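Local coordinates for SusD superfamily protein (Bacteroides thetaiotaomicron VPI-5482, PDB 3HDX) that probably binds polysaccharide at the outer membrane as a SusD-family partner in carbohydrate uptake, at residues 231-235 / 363-367. Numbering follows the deposited sequence. Where two conformers were deposited one is given.
Sequences NAKYT and LEDIT
One face of the Tyr234 ring is covered by Leu363, whose CB lies 4.1 Å from the ring centroid and 22° off the normal, a CH-pi contact shifted toward the rim. At the ring edge, near its plane, stand Glu364 OE2 and Thr367 OG1. Tyr234 OH is 2.7 Å from Thr367 OG1, within hydrogen-bonding distance, and Thr367 OG1 in turn donates to Leu363 O, reaching it from above the carbonyl plane. The Glu364 carboxylate is turned 89° to the ring; a bend at chi2 carries it back to the loop, where its OE2 takes Thr235 N at 2.8 Å through the syn lone pair, with an N-H...O angle of 165°. A water lies within hydrogen-bonding distance of Glu364 OE1, Lys233 O and Thr235 OG1, and Glu364 OE1 also forms a salt bridge with Arg362. With an alanine here the carboxylate is gone, which is likely to leave Thr235 N without this acceptor and Arg362 without this charged mate. A second water accepts from Leu363 N, 2.8 Å away, and also lies within hydrogen-bonding reach of Lys233 O. The contact fixes the loop between helices 213-226 and 237-241 against the first turn of helix 363-376, within the helix-rich, TPR-related SusD fold.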
loop_
_atom_site.group_PDB
_atom_site.type_symbol
_atom_site.label_atom_id
_atom_site.label_comp_id
_atom_site.label_asym_id
_atom_site.label_seq_id
_atom_site.Cartn_x
_atom_site.Cartn_y
_atom_site.Cartn_z
ATOM N N ASN A 231 -7.830 -17.528 1.426
ATOM C CA ASN A 231 -7.590 -17.920 0.046
ATOM C C ASN A 231 -6.534 -17.040 -0.664
ATOM O O ASN A 231 -6.702 -16.687 -1.825
ATOM C CB ASN A 231 -8.897 -17.982 -0.764
ATOM C CG ASN A 231 -8.743 -18.768 -2.059
ATOM O OD1 ASN A 231 -8.027 -19.778 -2.106
ATOM N ND2 ASN A 231 -9.432 -18.321 -3.101
ATOM N N ALA A 232 -5.495 -16.658 0.078
ATOM C CA ALA A 232 -4.376 -15.892 -0.462
ATOM C C ALA A 232 -3.271 -16.862 -0.876
ATOM O O ALA A 232 -2.931 -17.798 -0.144
ATOM C CB ALA A 232 -3.851 -14.870 0.547
ATOM N N LYS A 233 -2.716 -16.607 -2.048
ATOM C CA LYS A 233 -1.686 -17.451 -2.662
ATOM C C LYS A 233 -0.565 -16.600 -3.222
ATOM O O LYS A 233 -0.671 -15.367 -3.287
ATOM C CB LYS A 233 -2.326 -18.240 -3.819
ATOM C CG LYS A 233 -3.501 -19.141 -3.397
ATOM C CD LYS A 233 -4.184 -19.834 -4.559
ATOM C CE LYS A 233 -5.319 -20.738 -4.089
ATOM N NZ LYS A 233 -6.010 -21.340 -5.261
ATOM N N TYR A 234 0.502 -17.276 -3.626
ATOM C CA TYR A 234 1.544 -16.657 -4.419
ATOM C C TYR A 234 1.025 -16.625 -5.862
ATOM O O TYR A 234 0.421 -17.601 -6.361
ATOM C CB TYR A 234 2.851 -17.432 -4.312
ATOM C CG TYR A 234 3.452 -17.364 -2.918
ATOM C CD1 TYR A 234 4.215 -16.274 -2.504
ATOM C CD2 TYR A 234 3.243 -18.397 -1.988
ATOM C CE1 TYR A 234 4.760 -16.221 -1.240
ATOM C CE2 TYR A 234 3.801 -18.356 -0.712
ATOM C CZ TYR A 234 4.574 -17.246 -0.352
ATOM O OH TYR A 234 5.069 -17.205 0.914
ATOM N N THR A 235 1.282 -15.525 -6.532
ATOM C CA THR A 235 0.727 -15.253 -7.852
ATOM C C THR A 235 1.794 -15.479 -8.938
ATOM O O THR A 235 2.951 -15.038 -8.803
ATOM C CB THR A 235 0.148 -13.811 -7.907
ATOM O OG1 THR A 235 -0.830 -13.627 -6.877
ATOM C CG2 THR A 235 -0.458 -13.473 -9.269
ATOM N N LEU A 363 1.023 -11.836 -0.664
ATOM C CA LEU A 363 1.964 -12.776 -0.032
ATOM C C LEU A 363 3.429 -12.517 -0.327
ATOM O O LEU A 363 4.284 -12.673 0.550
ATOM C CB LEU A 363 1.622 -14.259 -0.286
ATOM C CG LEU A 363 0.589 -14.828 0.693
ATOM C CD1 LEU A 363 0.137 -16.220 0.258
ATOM C CD2 LEU A 363 1.079 -14.847 2.124
ATOM N N GLU A 364 3.733 -12.069 -1.538
ATOM C CA GLU A 364 5.145 -11.837 -1.896
ATOM C C GLU A 364 5.748 -10.697 -1.052
ATOM O O GLU A 364 6.920 -10.747 -0.649
ATOM C CB GLU A 364 5.325 -11.546 -3.397
ATOM C CG GLU A 364 5.022 -12.732 -4.341
ATOM C CD GLU A 364 3.560 -13.017 -4.601
ATOM O OE1 GLU A 364 2.672 -12.299 -4.053
ATOM O OE2 GLU A 364 3.308 -13.943 -5.391
ATOM N N ASP A 365 4.956 -9.649 -0.841
ATOM C CA ASP A 365 5.367 -8.522 0.019
ATOM C C ASP A 365 5.684 -9.020 1.437
ATOM O O ASP A 365 6.767 -8.775 1.963
ATOM C CB ASP A 365 4.318 -7.424 0.053
ATOM C CG ASP A 365 4.588 -6.390 1.143
ATOM O OD1 ASP A 365 5.756 -5.945 1.271
ATOM O OD2 ASP A 365 3.630 -6.043 1.888
ATOM N N ILE A 366 4.716 -9.729 2.022
ATOM C CA ILE A 366 4.844 -10.202 3.392
ATOM C C ILE A 366 6.003 -11.208 3.553
ATOM O O ILE A 366 6.706 -11.192 4.556
ATOM C CB ILE A 366 3.511 -10.778 3.913
ATOM C CG1 ILE A 366 2.404 -9.689 3.912
ATOM C CG2 ILE A 366 3.662 -11.374 5.315
ATOM C CD1 ILE A 366 2.661 -8.445 4.717
ATOM N N THR A 367 6.224 -12.037 2.528
ATOM C CA THR A 367 7.319 -12.997 2.518
ATOM C C THR A 367 8.661 -12.304 2.468
ATOM O O THR A 367 9.565 -12.651 3.248
ATOM C CB THR A 367 7.126 -14.009 1.385
ATOM O OG1 THR A 367 5.864 -14.667 1.594
ATOM C CG2 THR A 367 8.293 -15.027 1.287
HETATM O O HOH W 1 -1.388 -13.046 -1.525
HETATM O O HOH W 2 0.084 -13.004 -4.505
#